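Side-chain contacts in Non-canonical purine NTP pyrophosphatase (Staphylococcus aureus, PDB 4BNQ), which probably hydrolyses non-canonical purine nucleoside triphosphates such as XTP, dITP and ITP to monophosphate and diphosphate, using magnesium and clearing them from the nucleotide pool: residues V73-G78 against G106-R111; A96-L101 against D152-V157; E127-K132 against Q186-G191. All coordinates share one frame; numbering follows the deposited sequence.

Interaction 1. Residues V73-G78 against G106-R111; sequences VFALNG and GNTTDR. With PO4 (phosphate ion), chain D.
A75 and T108 meet methyl to methyl, CB of A75 lying 3.6 Å from CG2 of T108. The same A75 methyl also rests on the backbone carbonyl O of D110, and so small a side chain lets the two loops approach closely, with CA of A75 6.6 Å from CA of D110. Next to it F74 crosses D110: its ring atom CD1 is 3.5 Å from OD2 of D110, with ring and carboxylate planes turned 46° apart. CG of F74 is anti to its backbone N (chi1 -172°), and D110 has the same first-torsion arrangement, which leaves ring and carboxylate side by side. The strong partner of that carboxylate is R112, which forms a salt bridge with OD1 of D110 and a cation-pi contact with F74, so one arginine serves both members of the pair. A water donates to the carbonyl O of D110 at 2.9 Å.

Behind this first shell each loop is braced by its own bonds. The carbonyl O of V73 accepts from the N-H groups of both L76 and G78, which curls 73-78 into a tight turn. In 106-111, NE of R111 gives a bond of 3.0 Å to the carbonyl O of T108, with an N-H...O angle of 158°. A phosphate ion, probably from the crystallisation liquor, sits by T109, whose backbone N makes a weak bond to it.

This is plain structural packing at the surface, away from the predicted catalytic and substrate sites. It joins the turn of the antiparallel pair 64-73 and 79-80 to the connection from helix 94-104 into strand 112-123; L105 packs against V73, A75 and R111, and I139 of strand 126-139 against V73 and R111.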
loop_
_atom_site.group_PDB
_atom_site.type_symbol
_atom_site.label_atom_id
_atom_site.label_comp_id
_atom_site.label_asym_id
_atom_site.label_seq_id
_atom_site.Cartn_x
_atom_site.Cartn_y
_atom_site.Cartn_z
ATOM N N VAL A 73 -16.301 8.482 -3.457
ATOM C CA VAL A 73 -17.371 7.673 -2.867
ATOM C C VAL A 73 -18.101 6.846 -3.925
ATOM O O VAL A 73 -18.709 7.407 -4.834
ATOM C CB VAL A 73 -18.413 8.554 -2.153
ATOM C CG1 VAL A 73 -19.511 7.678 -1.537
ATOM C CG2 VAL A 73 -17.743 9.430 -1.102
ATOM N N PHE A 74 -18.047 5.529 -3.797
ATOM C CA PHE A 74 -18.645 4.628 -4.782
ATOM C C PHE A 74 -20.049 5.081 -5.223
ATOM O O PHE A 74 -20.269 5.402 -6.394
ATOM C CB PHE A 74 -18.675 3.191 -4.230
ATOM C CG PHE A 74 -19.109 2.149 -5.246
ATOM C CD1 PHE A 74 -20.437 2.066 -5.669
ATOM C CD2 PHE A 74 -18.194 1.245 -5.766
ATOM C CE1 PHE A 74 -20.834 1.120 -6.603
ATOM C CE2 PHE A 74 -18.590 0.294 -6.696
ATOM C CZ PHE A 74 -19.915 0.236 -7.111
ATOM N N ALA A 75 -20.979 5.146 -4.279
ATOM C CA ALA A 75 -22.361 5.522 -4.594
ATOM C C ALA A 75 -22.515 6.856 -5.335
ATOM O O ALA A 75 -23.576 7.130 -5.879
ATOM C CB ALA A 75 -23.228 5.509 -3.338
ATOM N N LEU A 76 -21.477 7.686 -5.355
ATOM C CA LEU A 76 -21.566 8.948 -6.078
ATOM C C LEU A 76 -20.663 8.923 -7.293
ATOM O O LEU A 76 -20.220 9.975 -7.752
ATOM C CB LEU A 76 -21.176 10.113 -5.175
ATOM C CG LEU A 76 -21.841 10.169 -3.798
ATOM C CD1 LEU A 76 -21.353 11.389 -3.038
ATOM C CD2 LEU A 76 -23.358 10.196 -3.921
ATOM N N ASN A 77 -20.413 7.715 -7.804
ATOM C CA ASN A 77 -19.409 7.451 -8.849
ATOM C C ASN A 77 -18.146 8.342 -8.800
ATOM O O ASN A 77 -17.761 8.966 -9.795
ATOM C CB ASN A 77 -20.035 7.372 -10.261
ATOM C CG ASN A 77 -20.626 8.690 -10.724
ATOM O OD1 ASN A 77 -19.985 9.447 -11.458
ATOM N ND2 ASN A 77 -21.863 8.963 -10.317
ATOM N N GLY A 78 -17.505 8.382 -7.631
ATOM C CA GLY A 78 -16.212 9.023 -7.495
ATOM C C GLY A 78 -16.234 10.441 -6.961
ATOM O O GLY A 78 -15.182 11.068 -6.844
ATOM N N GLY A 106 -27.734 10.718 2.228
ATOM C CA GLY A 106 -28.776 10.613 3.246
ATOM C C GLY A 106 -29.308 9.245 3.656
ATOM O O GLY A 106 -29.366 8.913 4.850
ATOM N N ASN A 107 -29.711 8.444 2.681
ATOM C CA ASN A 107 -30.217 7.117 3.014
ATOM C C ASN A 107 -29.325 5.973 2.526
ATOM O O ASN A 107 -29.384 4.875 3.083
ATOM C CB ASN A 107 -31.661 6.952 2.524
ATOM C CG ASN A 107 -32.595 8.001 3.115
ATOM O OD1 ASN A 107 -32.949 7.937 4.304
ATOM N ND2 ASN A 107 -32.992 8.979 2.290
ATOM N N THR A 108 -28.501 6.247 1.509
ATOM C CA THR A 108 -27.642 5.253 0.845
ATOM C C THR A 108 -27.036 4.188 1.784
ATOM O O THR A 108 -26.508 4.519 2.847
ATOM C CB THR A 108 -26.509 5.956 0.076
ATOM O OG1 THR A 108 -27.045 7.056 -0.671
ATOM C CG2 THR A 108 -25.817 4.988 -0.863
ATOM N N THR A 109 -27.129 2.913 1.401
ATOM C CA THR A 109 -26.618 1.824 2.247
ATOM C C THR A 109 -25.240 1.293 1.839
ATOM O O THR A 109 -24.522 0.727 2.664
ATOM C CB THR A 109 -27.594 0.626 2.328
ATOM O OG1 THR A 109 -27.880 0.152 1.007
ATOM C CG2 THR A 109 -28.886 1.026 3.028
ATOM N N ASP A 110 -24.889 1.440 0.566
ATOM C CA ASP A 110 -23.547 1.098 0.110
ATOM C C ASP A 110 -22.678 2.351 0.246
ATOM O O ASP A 110 -22.632 3.178 -0.660
ATOM C CB ASP A 110 -23.590 0.619 -1.347
ATOM C CG ASP A 110 -22.205 0.355 -1.931
ATOM O OD1 ASP A 110 -21.227 0.204 -1.162
ATOM O OD2 ASP A 110 -22.090 0.286 -3.175
ATOM N N ARG A 111 -21.998 2.488 1.381
ATOM C CA ARG A 111 -21.240 3.705 1.663
ATOM C C ARG A 111 -19.740 3.561 1.408
ATOM O O ARG A 111 -18.933 4.339 1.944
ATOM C CB ARG A 111 -21.461 4.138 3.112
ATOM C CG ARG A 111 -22.900 3.980 3.620
ATOM C CD ARG A 111 -23.199 5.013 4.679
ATOM N NE ARG A 111 -24.210 5.939 4.199
ATOM C CZ ARG A 111 -24.306 7.205 4.564
ATOM N NH1 ARG A 111 -23.442 7.728 5.416
ATOM N NH2 ARG A 111 -25.275 7.948 4.058
HETATM P P PO4 D . -29.127 1.969 -1.477
HETATM O O1 PO4 D . -27.658 1.672 -1.747
HETATM O O2 PO4 D . -29.559 1.225 -0.226
HETATM O O3 PO4 D . -30.013 1.534 -2.630
HETATM O O4 PO4 D . -29.306 3.463 -1.291
HETATM O O HOH W 1 -20.631 4.813 -1.894
#

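Interaction 2. Residues A96-L101 against D152-V157; sequences ANIEKL and DPIFYV
P153 is the first residue of 152-157 to touch the helix: its ring atom CD lies 4.0 Å from CD1 of I98, the two side chains crossing at about a right angle. The residue before it, D152, starts away from the helix, and its OD2 forms a salt bridge with K172; both belong to the predicted substrate-binding site, and the contact lies next to that region, the side chain of P153 about 8 Å from that of K172. A proline suits this 3-10 segment, since its ring restricts phi and offers a compact apolar surface.

I154 follows and does most of the packing. Its CG2 lies 3.6 Å from CG2 of I98 as the two side chains run past each other in opposite directions. With chi1 at 70°, CG1 sits between the backbone N and carbonyl carbon, and its CD1 extends to within 3.9 Å of CD2 of L101. One branched side chain thereby meets residues three apart on the same face of helix 94-104. At F155 the chain enters its strand, and that ring stacks on F115 instead.

With no hydrogen bond across it, the contact depends on buried aliphatic surface and shape: the beta-branched isoleucines pack closely, and the helix is held to the 3-10 segment leading into strand 155-157 without directional bonds.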
loop_
_atom_site.group_PDB
_atom_site.type_symbol
_atom_site.label_atom_id
_atom_site.label_comp_id
_atom_site.label_asym_id
_atom_site.label_seq_id
_atom_site.Cartn_x
_atom_site.Cartn_y
_atom_site.Cartn_z
ATOM N N ALA A 96 -18.132 22.286 6.008
ATOM C CA ALA A 96 -19.177 22.397 4.979
ATOM C C ALA A 96 -19.101 21.233 3.994
ATOM O O ALA A 96 -20.123 20.686 3.552
ATOM C CB ALA A 96 -19.077 23.721 4.237
ATOM N N ASN A 97 -17.881 20.860 3.644
ATOM C CA ASN A 97 -17.671 19.737 2.747
ATOM C C ASN A 97 -18.249 18.446 3.312
ATOM O O ASN A 97 -18.861 17.666 2.587
ATOM C CB ASN A 97 -16.179 19.590 2.453
ATOM C CG ASN A 97 -15.631 20.769 1.679
ATOM O OD1 ASN A 97 -16.400 21.517 1.062
ATOM N ND2 ASN A 97 -14.307 20.941 1.690
ATOM N N ILE A 98 -18.066 18.240 4.612
ATOM C CA ILE A 98 -18.566 17.032 5.262
ATOM C C ILE A 98 -20.088 17.022 5.241
ATOM O O ILE A 98 -20.702 16.003 4.921
ATOM C CB ILE A 98 -18.062 16.906 6.728
ATOM C CG1 ILE A 98 -16.560 16.624 6.748
ATOM C CG2 ILE A 98 -18.845 15.846 7.481
ATOM C CD1 ILE A 98 -15.922 16.715 8.152
ATOM N N GLU A 99 -20.696 18.162 5.575
ATOM C CA GLU A 99 -22.160 18.256 5.637
ATOM C C GLU A 99 -22.784 17.994 4.285
ATOM O O GLU A 99 -23.747 17.234 4.177
ATOM C CB GLU A 99 -22.611 19.605 6.201
ATOM C CG GLU A 99 -22.239 19.807 7.673
ATOM C CD GLU A 99 -22.675 18.643 8.557
ATOM O OE1 GLU A 99 -23.732 18.028 8.283
ATOM O OE2 GLU A 99 -21.968 18.332 9.544
ATOM N N LYS A 100 -22.202 18.582 3.246
ATOM C CA LYS A 100 -22.669 18.308 1.889
ATOM C C LYS A 100 -22.592 16.824 1.535
ATOM O O LYS A 100 -23.587 16.225 1.131
ATOM C CB LYS A 100 -21.886 19.108 0.860
ATOM C CG LYS A 100 -22.401 18.872 -0.547
ATOM C CD LYS A 100 -21.643 19.733 -1.551
ATOM C CE LYS A 100 -22.088 19.443 -2.970
ATOM N NZ LYS A 100 -21.362 20.325 -3.913
ATOM N N LEU A 101 -21.414 16.233 1.699
ATOM C CA LEU A 101 -21.246 14.814 1.417
ATOM C C LEU A 101 -22.233 13.963 2.207
ATOM O O LEU A 101 -22.864 13.079 1.649
ATOM C CB LEU A 101 -19.817 14.375 1.704
ATOM C CG LEU A 101 -19.556 12.905 1.379
ATOM C CD1 LEU A 101 -19.984 12.595 -0.031
ATOM C CD2 LEU A 101 -18.084 12.639 1.520
ATOM N N ASP A 152 -11.589 13.266 7.503
ATOM C CA ASP A 152 -11.222 12.294 8.533
ATOM C C ASP A 152 -12.370 11.841 9.470
ATOM O O ASP A 152 -12.514 10.641 9.722
ATOM C CB ASP A 152 -10.006 12.784 9.328
ATOM C CG ASP A 152 -8.723 12.682 8.531
ATOM O OD1 ASP A 152 -8.805 12.167 7.394
ATOM O OD2 ASP A 152 -7.634 13.094 9.031
ATOM N N PRO A 153 -13.204 12.786 9.967
ATOM C CA PRO A 153 -14.199 12.342 10.958
ATOM C C PRO A 153 -15.324 11.447 10.421
ATOM O O PRO A 153 -16.056 10.848 11.214
ATOM C CB PRO A 153 -14.782 13.654 11.488
ATOM C CG PRO A 153 -13.742 14.705 11.150
ATOM C CD PRO A 153 -13.182 14.257 9.840
ATOM N N ILE A 154 -15.476 11.351 9.106
ATOM C CA ILE A 154 -16.530 10.492 8.568
ATOM C C ILE A 154 -15.978 9.333 7.754
ATOM O O ILE A 154 -16.733 8.582 7.143
ATOM C CB ILE A 154 -17.537 11.279 7.701
ATOM C CG1 ILE A 154 -16.885 11.719 6.398
ATOM C CG2 ILE A 154 -18.092 12.461 8.466
ATOM C CD1 ILE A 154 -17.838 12.442 5.437
ATOM N N PHE A 155 -14.660 9.189 7.726
ATOM C CA PHE A 155 -14.076 8.078 6.995
ATOM C C PHE A 155 -13.787 6.897 7.942
ATOM O O PHE A 155 -12.755 6.855 8.625
ATOM C CB PHE A 155 -12.803 8.509 6.255
ATOM C CG PHE A 155 -12.336 7.511 5.221
ATOM C CD1 PHE A 155 -12.789 7.583 3.907
ATOM C CD2 PHE A 155 -11.451 6.502 5.559
ATOM C CE1 PHE A 155 -12.362 6.659 2.951
ATOM C CE2 PHE A 155 -11.019 5.579 4.608
ATOM C CZ PHE A 155 -11.480 5.659 3.305
ATOM N N TYR A 156 -14.710 5.937 7.954
ATOM C CA TYR A 156 -14.661 4.787 8.841
ATOM C C TYR A 156 -13.774 3.728 8.211
ATOM O O TYR A 156 -13.916 3.402 7.024
ATOM C CB TYR A 156 -16.082 4.254 9.074
ATOM C CG TYR A 156 -16.146 2.984 9.876
ATOM C CD1 TYR A 156 -16.052 3.007 11.258
ATOM C CD2 TYR A 156 -16.315 1.760 9.252
ATOM C CE1 TYR A 156 -16.101 1.836 11.999
ATOM C CE2 TYR A 156 -16.376 0.580 9.983
ATOM C CZ TYR A 156 -16.265 0.627 11.354
ATOM O OH TYR A 156 -16.333 -0.525 12.087
ATOM N N VAL A 157 -12.840 3.209 8.996
ATOM C CA VAL A 157 -11.906 2.204 8.495
ATOM C C VAL A 157 -12.216 0.857 9.138
ATOM O O VAL A 157 -11.837 0.640 10.294
ATOM C CB VAL A 157 -10.445 2.589 8.821
ATOM C CG1 VAL A 157 -9.485 1.586 8.219
ATOM C CG2 VAL A 157 -10.129 4.006 8.298
#

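Interaction 3. Residues E127-K132 against Q186-G191; sequences ETKVFK and QAFLEG
F131 points its ring edge at the face of F188. The planes stand 69° apart and the centroids are 5.4 Å from each other, an offset edge-to-face pair. The leading atom is CZ of F131, 3.6 Å from CG of F188, so the edge lands near the root of the second ring. CE2 and CZ of F131 each also lie 3.7 Å from CB of F188, adding aliphatic contact to the aromatic one. F188 reaches across from its helix with CG opposite the backbone N (chi1 -179°), which carries the ring out toward the strand.

Here the C-terminal helix 177-191 packs on strand 126-139 of the antiparallel sheet of the Ham1 fold. F131 and K129, two residues apart in the strand, point to the same side, toward this helix, while V130 between them packs on helix 45-60. Phenylalanines suit the buried interface between helix and sheet because their broad, flat rings can span it; L184 and L185 of the same helix also lie against F131.

Lysine suits position 129 because its aliphatic stem packs on the F188 ring while NZ reaches the second subunit. CG of K129 is 4.2 Å from CE2 of F188 in an oblique approach. The chain then bends at chi2 (43°) and again at chi4, and NZ forms its salt bridge outside this pair of segments, with E190 of the second subunit. At the same dimer interface A187 packs on A187 of the second subunit.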
loop_
_atom_site.group_PDB
_atom_site.type_symbol
_atom_site.label_atom_id
_atom_site.label_comp_id
_atom_site.label_asym_id
_atom_site.label_seq_id
_atom_site.Cartn_x
_atom_site.Cartn_y
_atom_site.Cartn_z
ATOM N N GLU A 127 13.359 14.653 -13.914
ATOM C CA GLU A 127 11.996 14.791 -14.413
ATOM C C GLU A 127 11.057 14.549 -13.244
ATOM O O GLU A 127 11.379 13.792 -12.326
ATOM C CB GLU A 127 11.702 13.765 -15.501
ATOM C CG GLU A 127 12.347 14.079 -16.834
ATOM C CD GLU A 127 11.993 13.056 -17.896
ATOM O OE1 GLU A 127 11.053 12.259 -17.671
ATOM O OE2 GLU A 127 12.657 13.047 -18.955
ATOM N N THR A 128 9.897 15.183 -13.269
ATOM C CA THR A 128 8.955 15.009 -12.180
ATOM C C THR A 128 8.499 13.562 -12.063
ATOM O O THR A 128 8.228 12.902 -13.071
ATOM C CB THR A 128 7.749 15.911 -12.351
ATOM O OG1 THR A 128 8.180 17.279 -12.260
ATOM C CG2 THR A 128 6.725 15.621 -11.265
ATOM N N LYS A 129 8.419 13.063 -10.830
ATOM C CA LYS A 129 7.964 11.699 -10.606
ATOM C C LYS A 129 6.764 11.655 -9.634
ATOM O O LYS A 129 6.727 12.405 -8.648
ATOM C CB LYS A 129 9.142 10.838 -10.129
ATOM C CG LYS A 129 8.851 9.349 -10.154
ATOM C CD LYS A 129 8.113 8.913 -11.433
ATOM C CE LYS A 129 7.486 7.516 -11.258
ATOM N NZ LYS A 129 8.478 6.462 -10.876
ATOM N N VAL A 130 5.779 10.802 -9.931
ATOM C CA VAL A 130 4.548 10.716 -9.135
ATOM C C VAL A 130 4.345 9.348 -8.484
ATOM O O VAL A 130 4.722 8.321 -9.053
ATOM C CB VAL A 130 3.295 11.032 -9.984
ATOM C CG1 VAL A 130 3.362 12.446 -10.496
ATOM C CG2 VAL A 130 3.173 10.044 -11.147
ATOM N N PHE A 131 3.731 9.341 -7.297
ATOM C CA PHE A 131 3.455 8.106 -6.561
ATOM C C PHE A 131 2.058 8.129 -5.939
ATOM O O PHE A 131 1.677 9.108 -5.292
ATOM C CB PHE A 131 4.480 7.920 -5.449
ATOM C CG PHE A 131 5.901 8.073 -5.900
ATOM C CD1 PHE A 131 6.495 9.326 -5.975
ATOM C CD2 PHE A 131 6.651 6.969 -6.245
ATOM C CE1 PHE A 131 7.811 9.461 -6.378
ATOM C CE2 PHE A 131 7.968 7.111 -6.657
ATOM C CZ PHE A 131 8.546 8.344 -6.721
ATOM N N LYS A 132 1.302 7.045 -6.112
ATOM C CA LYS A 132 -0.089 7.006 -5.658
ATOM C C LYS A 132 -0.317 6.035 -4.500
ATOM O O LYS A 132 0.115 4.886 -4.556
ATOM C CB LYS A 132 -1.014 6.652 -6.826
ATOM C CG LYS A 132 -2.464 6.463 -6.437
ATOM C CD LYS A 132 -3.432 6.804 -7.579
ATOM C CE LYS A 132 -3.357 5.816 -8.738
ATOM N NZ LYS A 132 -4.379 6.126 -9.793
ATOM N N GLN A 186 9.686 6.619 -0.658
ATOM C CA GLN A 186 10.868 6.252 0.112
ATOM C C GLN A 186 11.603 5.085 -0.513
ATOM O O GLN A 186 12.836 5.040 -0.471
ATOM C CB GLN A 186 10.517 5.980 1.580
ATOM C CG GLN A 186 10.424 7.275 2.391
ATOM C CD GLN A 186 9.840 7.067 3.764
ATOM O OE1 GLN A 186 9.159 6.068 4.021
ATOM N NE2 GLN A 186 10.107 8.003 4.665
ATOM N N ALA A 187 10.852 4.160 -1.110
ATOM C CA ALA A 187 11.468 3.041 -1.826
ATOM C C ALA A 187 12.224 3.564 -3.038
ATOM O O ALA A 187 13.307 3.083 -3.353
ATOM C CB ALA A 187 10.428 2.005 -2.248
ATOM N N PHE A 188 11.635 4.544 -3.715
ATOM C CA PHE A 188 12.277 5.193 -4.846
ATOM C C PHE A 188 13.605 5.841 -4.420
ATOM O O PHE A 188 14.630 5.672 -5.079
ATOM C CB PHE A 188 11.329 6.237 -5.442
ATOM C CG PHE A 188 11.891 6.962 -6.632
ATOM C CD1 PHE A 188 12.641 8.130 -6.471
ATOM C CD2 PHE A 188 11.670 6.487 -7.915
ATOM C CE1 PHE A 188 13.166 8.802 -7.575
ATOM C CE2 PHE A 188 12.188 7.155 -9.021
ATOM C CZ PHE A 188 12.936 8.318 -8.849
ATOM N N LEU A 189 13.569 6.582 -3.319
ATOM C CA LEU A 189 14.758 7.223 -2.766
ATOM C C LEU A 189 15.834 6.201 -2.373
ATOM O O LEU A 189 17.032 6.434 -2.564
ATOM C CB LEU A 189 14.389 8.060 -1.538
ATOM C CG LEU A 189 13.365 9.184 -1.746
ATOM C CD1 LEU A 189 13.009 9.852 -0.410
ATOM C CD2 LEU A 189 13.907 10.202 -2.714
ATOM N N GLU A 190 15.403 5.074 -1.815
ATOM C CA GLU A 190 16.328 4.022 -1.423
ATOM C C GLU A 190 16.959 3.397 -2.667
ATOM O O GLU A 190 18.136 3.038 -2.654
ATOM C CB GLU A 190 15.625 2.959 -0.563
ATOM C CG GLU A 190 15.433 3.354 0.900
ATOM C CD GLU A 190 16.738 3.365 1.699
ATOM O OE1 GLU A 190 17.429 2.320 1.735
ATOM O OE2 GLU A 190 17.072 4.413 2.307
ATOM N N GLY A 191 16.176 3.283 -3.735
ATOM C CA GLY A 191 16.682 2.828 -5.018
ATOM C C GLY A 191 17.778 3.716 -5.599
ATOM O O GLY A 191 18.696 3.205 -6.252
#

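In the fold
Interactions 1 and 2 are neighbours, their centres 12 Å apart, and they touch where L76 and V73 pack on L101 of helix 94-104. Interaction 3 lies on the other side of the chain's centre from interaction 2, its centre 33 Å from that of interaction 1 and 30 Å from that of interaction 2. Along the chain, interactions 1 and 2 interleave, as do 2 and 3, whereas 1 closes before 3 opens. The long antiparallel sheet spans the distance: strands 126-139 and 155-157, adjacent in it, reach interactions 3 and 2. Interactions 1 and 2 involve helix 94-104 and its adjoining loops, interaction 3 the C-terminal helix 177-191, where the second subunit also touches.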